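Long-range contacts in uncharacterized protein (Parabacteroides merdae, PDB 4MXN), which is of unknown function but, as a parallel beta-helix protein of the glycoside hydrolase family 28 type, probably cleaves glycosidic bonds in polysaccharides: residues I111-K116 against V159-V164; G53-F58 against N73-I78; V182-V187 against V207-C212; G117-R122 against A149-E154; G66-K71 against A101-D106. One frame throughout, in Å; residues are numbered along the deposited sequence.

In the fold
The five contacts run along one parallel beta-helix. Along the chain the segments of interactions 2 and 5 alternate, then comes interaction 1, with interaction 4 between its segments, and last interaction 3. Interactions 2, 1 and 3 lie side by side on the same face; the centres of 2 and 1, and of 1 and 3, are about 9 Å apart, those of 2 and 3 about 18 Å. Interaction 5 brings strand 61-69 to the second sheet, whose strand 104-106 pairs with strand 151-154 of interaction 4, centres about 9 Å apart. Interaction 4 is interior, its centre about 3 Å from that of the chain. Backbone bonds thus join successive coils, while apolar side chains tie the faces together.

Interaction 1: I111-K116 against V159-V164; sequences IGIGGK and VKIEQV
Strands 111-114 and 159-162 are adjacent rungs on one face of a parallel beta-helix, with I111 beside V159, G112 beside K160 and I113 beside I161. Their axes run only 1° apart. The backbone bonds alternate as parallel pairing requires: K160 N donates to I111 O at 2.9 Å, I113 N to K160 O at 3.0 Å, and E162 N to I113 O at 2.9 Å. On the buried face like side chains stack from coil to coil. I113 and I161 lie alongside each other, I113 CD1 being 3.9 Å from I161 CD1. I111 likewise sets CG1 against V159 CG2, and M153 of strand 151-154 packs against this row from across the interior. I113 uses its other branch as well: CG2 stands anti to the backbone N and meets V164 CG1, the two side chains crossing nearly at right angles. Past the strands the chains stay together by other means. Q163 reaches back through its amide, and OE1 takes the N-H of G115 at 3.0 Å from above the carbonyl plane; R77 of the preceding coil adds a weak bond to the same oxygen. G115 has a positive phi (99°) that would jam any CB against the carbonyl before it. Beyond it one water closes the pair, donating to K116 O at 2.8 Å and to Q163 O at 2.7 Å.

Interaction 2: G53-F58 against N73-I78; sequences GGRLIF and NVTIRI
R55 and R77 lie side by side on the outer face of strands 54-58 and 74-78, their guanidinium planes 29° apart. R55 NH1 lies over one face of the R77 guanidinium, 4.0 Å from R77 NE, two like charges close together. The aliphatic stems pack too: R77 CG touches I57 CD1 at 3.6 Å, and R55 CG passes 4.0 Å from T75 CB. Bent at chi2 (-95°) and chi3, the R77 chain brings its CD to 3.8 Å from R55 NH1. On the other face F58 CE1 meets I76 CG2 at 3.8 Å, with R77 O at the ring edge in its plane.

Behind these side chains is a regular parallel register. G54 N, L56 N and F58 N donate to N73 O, T75 O and R77 O, while T75 N and R77 N return bonds to G54 O and L56 O; the bond from R77 N to L56 O is 2.8 Å long and almost straight.

The next shell sets the charges. R55 NE forms a salt bridge with D21 and R77 NH2 one with E79, so nearby carboxylates probably offset the closeness of the two arginines. A leucine in place of R55 would probably leave D21 without its salt-bridge partner and uncover the face of the R77 guanidinium.

Around the pair, helix 38-50 covers L56, F58 and V74 through I48, A44, I41 and S49. Y63 meets the F58 ring edge-to-face, strand 21-23 pairs alongside strand 54-58, and strand 111-114 pairs in parallel with strand 74-78, on the side away from strand 54-58.

Interaction 3: V182-V187 against V207-C212; sequences VTVDKV and VKMTDC
The flat groups are two carboxylates, D185 and D211, and no aromatic ring takes part. D185 lies alongside T210 with OD2 3.5 Å from T210 CB, while D185 OD1 receives a bond from a water at 2.9 Å. That water also donates to K208 O and accepts from T210 OG1, so it laces the two chains together. D211 presents OD2 to a second water at 2.7 Å; this second water also donates to D185 OD2 and accepts from K186 NZ, and so stands between the two acids and the lysine. D211 OD1 is held by N234. Beneath, the backbones pair in parallel: K208 N donates to V182 O, V184 N to K208 O, T210 N to V184 O, and K186 N to T210 O at 3.0 Å.

On the buried face V182 CB meets V207 CG2 at 4.1 Å. V184 sends CG1, anti to its own N (chi1 -173°), to C212 SG at 3.9 Å, and its other side packs on selenomethionine M209, whose end is less certain because it was modelled in two conformers. Valines and M209 on the buried face, with hydrated polar residues on the other, are what successive rungs of a parallel beta-helix look like.

Interaction 4: G117-R122 against A149-E154; sequences GIIDGR and ALICME
The interior of the parallel beta-helix, at a corner between two of its faces, is where L150 and I151 meet I119 and G121. The chain turns at L150 before entering strand 151-154, while segment 117-122 carries strand 118-120 of another face, so the two touch through side chains rather than by backbone pairing. L150 does most of the work. With CG anti to the carbonyl carbon (chi1 -66°), it brings both methyls against segment 117-122. CD2 lies against I119 CG2 at 4.0 Å and also against G121 CA at 3.5 Å; CD1 comes up to I119 O at 3.9 Å. I119 and L150 run past each other in opposite senses. A CB on G121 would stand only 3.1 Å from L150 CD2, and the missing side chain is what admits the leucine so closely. I119 also reaches forward, its CD1 meeting I151 CD1 at 4.3 Å.

L166 of strand 165-167, one coil on, touches I119, L150 and I151, and I102 of the preceding coil packs on L150, so the leucine is packed between residues of the coils before and after it. Further along its strand C152 forms a disulfide with C99, which ties two coils covalently. At the far end of the other segment the chain leaves this interior: D120 OD1 accepts from R122 N at 3.1 Å in an Asx turn, from above the carboxylate plane, just as R122 takes the N-cap position of helix 123-136.

Interaction 5: G66-K71 against A101-D106; sequences GSIELK and AIIYAD
E69 lies extended across the ring of Y104. Its CB sits 3.5 Å from Y104 CZ, and its CG 3.7 Å from Y104 CE2. CD follows over the ring's rim, its carboxylate plane tilted just 17° from the ring. At the tip, OE2 leaves the tyrosine and takes a bond from a water at 2.7 Å that also donates, over a longer distance, to D106 OD2; a second water near OE2 accepts from D106 N. The ring gets there because Y104 CG is placed between its own N and carbonyl carbon (chi1 71°), which folds the side chain back over the neighbouring strand. E69 CA then makes a CH-pi contact with that face, 4.1 Å from the centroid, while S67 CB stands at the ring edge. With the ring cut back to an alanine, E69 would probably lose the surface it lies on, and its carboxylate could swing away from the waters shared with D106.

The backbones join in parallel: Y104 N donates to I68 O at 2.9 Å, L70 N to Y104 O and I68 N to I102 O. Ahead of them S67 OG donates to A101 O at 2.6 Å and receives a bond from K94 N. On the buried face L70 CD2 packs on I103 CG2 at 4.0 Å.

The contact is therefore two-sided: apolar toward the core, with an acid laid on a ring outside. A water between the E69 and D106 carboxylates is likely to soften their mutual repulsion.

Interaction 1: I111-K116 against V159-V164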
# COMPACT_ATOMS: atom_id res chain seq x y z
N ILE A 111 -0.51 12.16 -6.13
CA ILE A 111 0.36 11.26 -5.35
C ILE A 111 0.63 9.99 -6.14
O ILE A 111 -0.14 9.60 -7.01
CB ILE A 111 -0.25 10.95 -3.95
CG1 ILE A 111 -1.71 10.42 -4.06
CG2 ILE A 111 -0.18 12.18 -3.04
CD1 ILE A 111 -2.21 9.71 -2.88
N GLY A 112 1.71 9.32 -5.80
CA GLY A 112 2.06 8.11 -6.50
C GLY A 112 2.94 7.14 -5.76
O GLY A 112 3.61 7.50 -4.78
N ILE A 113 2.90 5.89 -6.22
CA ILE A 113 3.73 4.77 -5.78
C ILE A 113 4.18 4.07 -7.06
O ILE A 113 3.35 3.72 -7.89
CB ILE A 113 3.03 3.79 -4.80
CG1 ILE A 113 2.59 4.50 -3.49
CG2 ILE A 113 3.96 2.59 -4.47
CD1 ILE A 113 1.59 3.73 -2.70
N GLY A 114 5.48 3.90 -7.21
CA GLY A 114 6.07 3.26 -8.38
C GLY A 114 7.33 2.50 -8.07
O GLY A 114 7.74 2.40 -6.90
N GLY A 115 7.96 1.99 -9.12
CA GLY A 115 9.19 1.20 -9.02
C GLY A 115 8.92 -0.29 -9.07
O GLY A 115 7.83 -0.73 -8.71
N LYS A 116 9.90 -1.07 -9.51
CA LYS A 116 9.72 -2.52 -9.67
C LYS A 116 10.02 -3.31 -8.39
O LYS A 116 10.04 -4.55 -8.42
CB LYS A 116 10.59 -3.04 -10.82
CG LYS A 116 10.06 -2.64 -12.20
CD LYS A 116 11.00 -3.15 -13.27
CE LYS A 116 10.70 -2.54 -14.61
NZ LYS A 116 11.58 -3.10 -15.65
N VAL A 159 -4.18 9.84 -8.57
CA VAL A 159 -3.37 8.82 -7.90
C VAL A 159 -2.74 7.92 -8.96
O VAL A 159 -3.46 7.35 -9.78
CB VAL A 159 -4.24 8.01 -6.91
CG1 VAL A 159 -3.44 6.87 -6.27
CG2 VAL A 159 -4.86 8.91 -5.85
N LYS A 160 -1.41 7.76 -8.92
CA LYS A 160 -0.71 6.94 -9.90
C LYS A 160 0.05 5.81 -9.20
O LYS A 160 1.06 6.04 -8.54
CB LYS A 160 0.23 7.82 -10.75
CG LYS A 160 0.92 7.08 -11.90
CD LYS A 160 1.92 7.99 -12.59
CE LYS A 160 2.85 7.21 -13.48
NZ LYS A 160 3.83 8.10 -14.17
N ILE A 161 -0.44 4.59 -9.36
CA ILE A 161 0.19 3.39 -8.80
C ILE A 161 0.72 2.58 -9.96
O ILE A 161 -0.04 2.31 -10.89
CB ILE A 161 -0.78 2.54 -7.90
CG1 ILE A 161 -1.56 3.39 -6.85
CG2 ILE A 161 -0.06 1.32 -7.25
CD1 ILE A 161 -0.75 4.10 -5.75
N GLU A 162 2.00 2.19 -9.93
CA GLU A 162 2.55 1.38 -11.02
C GLU A 162 3.72 0.50 -10.58
O GLU A 162 4.39 0.78 -9.59
CB GLU A 162 3.01 2.27 -12.20
CG GLU A 162 4.13 3.26 -11.89
CD GLU A 162 4.72 3.98 -13.10
OE1 GLU A 162 4.23 3.78 -14.23
OE2 GLU A 162 5.68 4.75 -12.90
N GLN A 163 3.95 -0.59 -11.36
CA GLN A 163 5.09 -1.52 -11.38
C GLN A 163 5.36 -2.32 -10.12
O GLN A 163 5.99 -3.38 -10.22
CB GLN A 163 6.40 -0.75 -11.68
CG GLN A 163 6.40 0.14 -12.93
CD GLN A 163 7.63 1.00 -12.93
OE1 GLN A 163 7.78 1.91 -12.09
NE2 GLN A 163 8.55 0.72 -13.84
N VAL A 164 4.98 -1.80 -8.94
CA VAL A 164 5.30 -2.44 -7.66
C VAL A 164 4.71 -3.86 -7.52
O VAL A 164 3.70 -4.19 -8.13
CB VAL A 164 4.89 -1.58 -6.42
CG1 VAL A 164 5.77 -0.33 -6.31
CG2 VAL A 164 3.40 -1.20 -6.45
O HOH W 1 7.47 -5.42 -9.19

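Interaction 2: G53-F58 against N73-I78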
# COMPACT_ATOMS: atom_id res chain seq x y z
N GLY A 53 6.82 19.24 -3.80
CA GLY A 53 6.71 17.91 -4.36
C GLY A 53 7.97 17.33 -4.96
O GLY A 53 9.02 17.99 -4.99
N GLY A 54 7.86 16.07 -5.38
CA GLY A 54 8.96 15.30 -5.94
C GLY A 54 8.85 13.84 -5.61
O GLY A 54 7.77 13.36 -5.25
N ARG A 55 9.97 13.10 -5.73
CA ARG A 55 9.95 11.66 -5.50
C ARG A 55 10.93 11.22 -4.42
O ARG A 55 12.04 11.72 -4.34
CB ARG A 55 10.24 10.91 -6.81
CG ARG A 55 9.32 11.32 -7.99
CD ARG A 55 9.42 10.39 -9.19
NE ARG A 55 10.77 10.36 -9.75
CZ ARG A 55 11.14 9.62 -10.78
NH1 ARG A 55 10.26 8.83 -11.39
NH2 ARG A 55 12.39 9.66 -11.22
N LEU A 56 10.47 10.28 -3.56
CA LEU A 56 11.31 9.66 -2.54
C LEU A 56 11.75 8.31 -3.08
O LEU A 56 10.90 7.46 -3.34
CB LEU A 56 10.58 9.53 -1.19
CG LEU A 56 11.43 9.07 0.00
CD1 LEU A 56 12.66 9.98 0.24
CD2 LEU A 56 10.58 9.00 1.25
N ILE A 57 13.07 8.13 -3.29
CA ILE A 57 13.62 6.93 -3.93
C ILE A 57 14.26 5.96 -2.96
O ILE A 57 15.24 6.31 -2.29
CB ILE A 57 14.65 7.30 -5.05
CG1 ILE A 57 14.21 8.48 -5.97
CG2 ILE A 57 15.13 6.05 -5.85
CD1 ILE A 57 12.99 8.31 -6.84
N PHE A 58 13.76 4.72 -2.95
CA PHE A 58 14.30 3.58 -2.19
C PHE A 58 15.07 2.77 -3.22
O PHE A 58 14.43 2.14 -4.07
CB PHE A 58 13.16 2.77 -1.52
CG PHE A 58 12.41 3.46 -0.41
CD1 PHE A 58 11.44 4.41 -0.69
CD2 PHE A 58 12.66 3.15 0.93
CE1 PHE A 58 10.75 5.06 0.35
CE2 PHE A 58 11.97 3.79 1.96
CZ PHE A 58 11.01 4.74 1.66
N ASN A 73 1.63 15.73 -3.89
CA ASN A 73 2.72 15.99 -4.84
C ASN A 73 3.96 15.13 -4.56
O ASN A 73 5.02 15.40 -5.14
CB ASN A 73 3.08 17.48 -4.90
CG ASN A 73 1.88 18.33 -5.20
OD1 ASN A 73 1.14 18.07 -6.15
ND2 ASN A 73 1.61 19.30 -4.36
N VAL A 74 3.80 14.05 -3.78
CA VAL A 74 4.89 13.14 -3.47
C VAL A 74 4.61 11.78 -4.10
O VAL A 74 3.49 11.29 -4.03
CB VAL A 74 5.14 12.99 -1.94
CG1 VAL A 74 6.30 12.04 -1.64
CG2 VAL A 74 5.39 14.36 -1.29
N THR A 75 5.64 11.20 -4.70
CA THR A 75 5.65 9.85 -5.25
C THR A 75 6.73 9.07 -4.52
O THR A 75 7.85 9.55 -4.38
CB THR A 75 5.85 9.87 -6.78
OG1 THR A 75 4.65 10.36 -7.38
CG2 THR A 75 6.16 8.48 -7.36
N ILE A 76 6.40 7.87 -4.06
CA ILE A 76 7.35 6.97 -3.43
C ILE A 76 7.76 5.95 -4.48
O ILE A 76 6.90 5.30 -5.07
CB ILE A 76 6.79 6.30 -2.14
CG1 ILE A 76 6.77 7.33 -0.96
CG2 ILE A 76 7.60 5.03 -1.77
CD1 ILE A 76 5.92 6.90 0.28
N ARG A 77 9.07 5.82 -4.72
CA ARG A 77 9.57 4.84 -5.66
C ARG A 77 10.32 3.76 -4.91
O ARG A 77 11.29 4.06 -4.22
CB ARG A 77 10.51 5.48 -6.72
CG ARG A 77 9.88 6.62 -7.55
CD ARG A 77 9.33 6.17 -8.87
NE ARG A 77 10.25 5.29 -9.61
CZ ARG A 77 9.89 4.57 -10.66
NH1 ARG A 77 8.64 4.63 -11.12
NH2 ARG A 77 10.77 3.77 -11.26
N ILE A 78 9.90 2.50 -5.07
CA ILE A 78 10.57 1.33 -4.49
C ILE A 78 11.22 0.65 -5.68
O ILE A 78 10.53 0.00 -6.45
CB ILE A 78 9.61 0.42 -3.67
CG1 ILE A 78 8.88 1.27 -2.59
CG2 ILE A 78 10.39 -0.73 -3.00
CD1 ILE A 78 7.49 0.90 -2.37

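Interaction 3: V182-V187 against V207-C212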
# COMPACT_ATOMS: atom_id res chain seq x y z
N VAL A 182 -7.79 7.63 -10.56
CA VAL A 182 -6.80 6.67 -10.07
C VAL A 182 -6.35 5.81 -11.25
O VAL A 182 -7.19 5.40 -12.06
CB VAL A 182 -7.38 5.78 -8.93
CG1 VAL A 182 -6.37 4.71 -8.48
CG2 VAL A 182 -7.83 6.63 -7.75
N THR A 183 -5.03 5.57 -11.37
CA THR A 183 -4.48 4.66 -12.38
C THR A 183 -3.63 3.64 -11.64
O THR A 183 -2.89 4.01 -10.74
CB THR A 183 -3.70 5.38 -13.50
OG1 THR A 183 -2.56 6.03 -12.95
CG2 THR A 183 -4.57 6.35 -14.33
N VAL A 184 -3.78 2.35 -11.98
CA VAL A 184 -3.01 1.23 -11.40
C VAL A 184 -2.47 0.45 -12.59
O VAL A 184 -3.24 -0.19 -13.31
CB VAL A 184 -3.84 0.35 -10.42
CG1 VAL A 184 -2.95 -0.67 -9.73
CG2 VAL A 184 -4.58 1.20 -9.39
N ASP A 185 -1.16 0.56 -12.86
CA ASP A 185 -0.55 -0.02 -14.05
C ASP A 185 0.59 -0.99 -13.76
O ASP A 185 1.50 -0.63 -13.02
CB ASP A 185 -0.01 1.12 -14.94
CG ASP A 185 -1.07 1.85 -15.72
OD1 ASP A 185 -1.66 2.80 -15.18
OD2 ASP A 185 -1.31 1.47 -16.89
N LYS A 186 0.59 -2.19 -14.38
CA LYS A 186 1.68 -3.19 -14.27
C LYS A 186 1.97 -3.60 -12.79
O LYS A 186 3.12 -3.90 -12.43
CB LYS A 186 2.97 -2.68 -14.97
CG LYS A 186 2.75 -2.24 -16.43
CD LYS A 186 3.88 -1.34 -16.94
CE LYS A 186 3.53 -0.70 -18.27
NZ LYS A 186 2.71 0.52 -18.09
N VAL A 187 0.94 -3.62 -11.95
CA VAL A 187 1.12 -3.98 -10.54
C VAL A 187 0.96 -5.50 -10.40
O VAL A 187 0.16 -6.11 -11.10
CB VAL A 187 0.18 -3.19 -9.58
CG1 VAL A 187 0.26 -3.70 -8.13
CG2 VAL A 187 0.49 -1.69 -9.61
N VAL A 207 -11.28 5.07 -12.38
CA VAL A 207 -10.25 4.12 -11.95
C VAL A 207 -9.88 3.32 -13.17
O VAL A 207 -10.73 2.59 -13.71
CB VAL A 207 -10.62 3.24 -10.72
CG1 VAL A 207 -9.47 2.29 -10.35
CG2 VAL A 207 -11.02 4.09 -9.51
N LYS A 208 -8.63 3.47 -13.63
CA LYS A 208 -8.16 2.74 -14.79
C LYS A 208 -7.09 1.77 -14.35
O LYS A 208 -6.00 2.20 -13.95
CB LYS A 208 -7.65 3.68 -15.91
CG LYS A 208 -8.71 4.55 -16.56
CD LYS A 208 -8.18 5.12 -17.86
CE LYS A 208 -9.14 6.03 -18.56
NZ LYS A 208 -8.77 6.23 -19.99
N MSE A 209 -7.39 0.47 -14.43
CA MSE A 209 -6.46 -0.58 -14.04
C MSE A 209 -6.02 -1.34 -15.30
O MSE A 209 -6.88 -1.86 -16.02
CB MSE A 209 -7.09 -1.52 -13.00
CG MSE A 209 -6.06 -2.33 -12.25
SE MSE A 209 -6.70 -3.18 -10.62
CE MSE A 209 -7.03 -1.61 -9.52
N THR A 210 -4.69 -1.35 -15.58
CA THR A 210 -4.13 -1.97 -16.78
C THR A 210 -2.92 -2.85 -16.48
O THR A 210 -2.05 -2.46 -15.71
CB THR A 210 -3.74 -0.84 -17.76
OG1 THR A 210 -4.82 0.08 -17.85
CG2 THR A 210 -3.39 -1.35 -19.17
N ASP A 211 -2.87 -4.04 -17.12
CA ASP A 211 -1.76 -5.00 -17.04
C ASP A 211 -1.45 -5.40 -15.60
O ASP A 211 -0.28 -5.52 -15.21
CB ASP A 211 -0.49 -4.44 -17.72
CG ASP A 211 -0.68 -4.15 -19.19
OD1 ASP A 211 -1.33 -4.95 -19.87
OD2 ASP A 211 -0.24 -3.08 -19.64
N CYS A 212 -2.49 -5.63 -14.82
CA CYS A 212 -2.27 -6.05 -13.44
C CYS A 212 -2.40 -7.55 -13.32
O CYS A 212 -3.23 -8.17 -14.00
CB CYS A 212 -3.22 -5.31 -12.50
SG CYS A 212 -2.86 -3.54 -12.42
O HOH W 2 0.17 -0.60 -18.75
O HOH W 3 -4.23 2.18 -16.25
O HOH W 4 1.60 -7.22 -13.91

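Interaction 4: G117-R122 against A149-E154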
# COMPACT_ATOMS: atom_id res chain seq x y z
N GLY A 117 10.19 -2.60 -7.27
CA GLY A 117 10.45 -3.20 -5.96
C GLY A 117 9.21 -3.85 -5.37
O GLY A 117 8.18 -3.95 -6.03
N ILE A 118 9.31 -4.24 -4.09
CA ILE A 118 8.27 -4.99 -3.38
C ILE A 118 7.85 -4.26 -2.10
O ILE A 118 8.68 -3.64 -1.44
CB ILE A 118 8.82 -6.43 -3.02
CG1 ILE A 118 9.17 -7.26 -4.29
CG2 ILE A 118 7.90 -7.24 -2.06
CD1 ILE A 118 10.15 -8.49 -4.04
N ILE A 119 6.55 -4.34 -1.79
CA ILE A 119 5.96 -3.95 -0.50
C ILE A 119 5.53 -5.28 0.12
O ILE A 119 4.68 -5.98 -0.44
CB ILE A 119 4.81 -2.91 -0.57
CG1 ILE A 119 5.20 -1.70 -1.44
CG2 ILE A 119 4.43 -2.48 0.86
CD1 ILE A 119 4.04 -0.60 -1.65
N ASP A 120 6.20 -5.67 1.23
CA ASP A 120 6.02 -6.97 1.90
C ASP A 120 5.25 -6.80 3.21
O ASP A 120 5.77 -6.19 4.17
CB ASP A 120 7.39 -7.64 2.15
CG ASP A 120 7.36 -9.05 2.75
OD1 ASP A 120 6.27 -9.51 3.18
OD2 ASP A 120 8.43 -9.68 2.84
N GLY A 121 4.05 -7.37 3.24
CA GLY A 121 3.13 -7.24 4.38
C GLY A 121 3.40 -8.09 5.59
O GLY A 121 2.83 -7.81 6.66
N ARG A 122 4.24 -9.15 5.46
CA ARG A 122 4.57 -10.08 6.56
C ARG A 122 3.31 -10.47 7.34
O ARG A 122 3.27 -10.40 8.56
CB ARG A 122 5.63 -9.46 7.50
CG ARG A 122 6.97 -9.23 6.79
CD ARG A 122 8.16 -9.45 7.68
NE ARG A 122 8.24 -10.80 8.24
CZ ARG A 122 8.45 -11.06 9.53
NH1 ARG A 122 8.58 -10.06 10.40
NH2 ARG A 122 8.53 -12.31 9.96
N ALA A 149 -3.60 -2.83 5.38
CA ALA A 149 -3.53 -3.09 3.95
C ALA A 149 -2.11 -2.72 3.51
O ALA A 149 -1.35 -2.15 4.30
CB ALA A 149 -4.57 -2.22 3.23
N LEU A 150 -1.73 -3.04 2.27
CA LEU A 150 -0.41 -2.60 1.81
C LEU A 150 -0.50 -1.14 1.37
O LEU A 150 0.36 -0.34 1.74
CB LEU A 150 0.16 -3.49 0.71
CG LEU A 150 0.46 -4.92 1.14
CD1 LEU A 150 0.76 -5.79 -0.05
CD2 LEU A 150 1.63 -4.99 2.09
N ILE A 151 -1.58 -0.80 0.64
CA ILE A 151 -1.89 0.54 0.14
C ILE A 151 -3.36 0.87 0.43
O ILE A 151 -4.24 0.03 0.20
CB ILE A 151 -1.60 0.62 -1.40
CG1 ILE A 151 -0.10 0.60 -1.71
CG2 ILE A 151 -2.33 1.78 -2.08
CD1 ILE A 151 0.18 0.23 -3.26
N CYS A 152 -3.62 2.08 0.94
CA CYS A 152 -4.98 2.54 1.19
C CYS A 152 -5.09 4.03 0.87
O CYS A 152 -4.41 4.84 1.50
CB CYS A 152 -5.43 2.25 2.63
SG CYS A 152 -7.14 2.72 2.98
N MSE A 153 -5.97 4.39 -0.09
CA MSE A 153 -6.20 5.79 -0.46
C MSE A 153 -7.65 6.16 -0.22
O MSE A 153 -8.55 5.46 -0.69
CB MSE A 153 -5.84 6.08 -1.93
CG MSE A 153 -4.41 6.46 -2.13
SE MSE A 153 -3.37 4.91 -2.66
CE MSE A 153 -1.60 5.70 -2.43
N GLU A 154 -7.88 7.24 0.51
CA GLU A 154 -9.25 7.69 0.77
C GLU A 154 -9.39 9.18 0.47
O GLU A 154 -8.66 10.00 1.03
CB GLU A 154 -9.69 7.38 2.21
CG GLU A 154 -11.20 7.53 2.39
CD GLU A 154 -11.71 7.36 3.81
OE1 GLU A 154 -11.11 6.58 4.58
OE2 GLU A 154 -12.74 8.00 4.14

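Interaction 5: G66-K71 against A101-D106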
# COMPACT_ATOMS: atom_id res chain seq x y z
N GLY A 66 6.69 1.03 9.61
CA GLY A 66 5.30 1.03 10.03
C GLY A 66 4.53 1.83 8.98
O GLY A 66 5.02 2.03 7.86
N SER A 67 3.34 2.33 9.35
CA SER A 67 2.48 3.10 8.43
C SER A 67 3.08 4.44 8.04
O SER A 67 3.49 5.24 8.89
CB SER A 67 1.10 3.30 9.03
OG SER A 67 0.45 2.04 9.05
N ILE A 68 3.13 4.67 6.72
CA ILE A 68 3.62 5.91 6.10
C ILE A 68 2.44 6.66 5.51
O ILE A 68 1.66 6.07 4.77
CB ILE A 68 4.66 5.59 4.99
CG1 ILE A 68 5.86 4.77 5.51
CG2 ILE A 68 5.10 6.87 4.24
CD1 ILE A 68 6.53 3.85 4.43
N GLU A 69 2.33 7.96 5.83
CA GLU A 69 1.28 8.79 5.28
C GLU A 69 1.84 9.57 4.08
O GLU A 69 2.67 10.47 4.24
CB GLU A 69 0.70 9.73 6.33
CG GLU A 69 -0.43 10.58 5.76
CD GLU A 69 -1.16 11.51 6.70
OE1 GLU A 69 -0.64 11.81 7.80
OE2 GLU A 69 -2.23 12.01 6.30
N LEU A 70 1.39 9.20 2.87
CA LEU A 70 1.80 9.87 1.64
C LEU A 70 1.14 11.26 1.60
O LEU A 70 0.02 11.42 2.07
CB LEU A 70 1.38 8.99 0.43
CG LEU A 70 1.98 9.24 -0.95
CD1 LEU A 70 3.49 9.59 -0.90
CD2 LEU A 70 1.74 8.02 -1.84
N LYS A 71 1.88 12.27 1.14
CA LYS A 71 1.36 13.65 1.11
C LYS A 71 1.28 14.15 -0.32
O LYS A 71 1.96 13.61 -1.18
CB LYS A 71 2.22 14.60 1.96
CG LYS A 71 2.27 14.25 3.46
CD LYS A 71 0.95 14.53 4.20
CE LYS A 71 1.02 14.17 5.66
NZ LYS A 71 1.90 15.09 6.43
N ALA A 101 -2.77 1.27 6.47
CA ALA A 101 -1.92 0.57 5.52
C ALA A 101 -0.45 0.88 5.71
O ALA A 101 -0.12 1.74 6.51
CB ALA A 101 -2.34 0.95 4.10
N ILE A 102 0.43 0.19 4.97
CA ILE A 102 1.89 0.48 5.00
C ILE A 102 2.11 1.86 4.38
O ILE A 102 2.90 2.66 4.89
CB ILE A 102 2.73 -0.63 4.33
CG1 ILE A 102 2.48 -2.00 5.05
CG2 ILE A 102 4.24 -0.25 4.31
CD1 ILE A 102 3.28 -3.19 4.46
N ILE A 103 1.38 2.14 3.29
CA ILE A 103 1.35 3.45 2.64
C ILE A 103 -0.11 3.84 2.52
O ILE A 103 -0.88 3.14 1.85
CB ILE A 103 2.09 3.56 1.27
CG1 ILE A 103 3.54 3.05 1.36
CG2 ILE A 103 2.04 5.03 0.76
CD1 ILE A 103 4.26 2.85 -0.04
N TYR A 104 -0.49 4.94 3.17
CA TYR A 104 -1.85 5.43 3.07
C TYR A 104 -1.86 6.90 2.73
O TYR A 104 -0.86 7.60 2.93
CB TYR A 104 -2.68 5.15 4.35
CG TYR A 104 -2.30 5.99 5.56
CD1 TYR A 104 -1.24 5.63 6.37
CD2 TYR A 104 -3.01 7.13 5.89
CE1 TYR A 104 -0.88 6.39 7.48
CE2 TYR A 104 -2.67 7.90 7.00
CZ TYR A 104 -1.60 7.53 7.79
OH TYR A 104 -1.24 8.28 8.88
N ALA A 105 -3.00 7.38 2.25
CA ALA A 105 -3.16 8.81 1.99
C ALA A 105 -4.60 9.18 2.25
O ALA A 105 -5.51 8.44 1.89
CB ALA A 105 -2.75 9.15 0.56
N ASP A 106 -4.79 10.31 2.91
CA ASP A 106 -6.10 10.82 3.26
C ASP A 106 -6.26 12.24 2.72
O ASP A 106 -5.62 13.17 3.21
CB ASP A 106 -6.27 10.79 4.79
CG ASP A 106 -7.55 11.40 5.32
OD1 ASP A 106 -8.58 11.34 4.61
OD2 ASP A 106 -7.53 11.93 6.45
O HOH W 5 -2.59 11.61 3.83
O HOH W 6 -4.53 11.40 7.62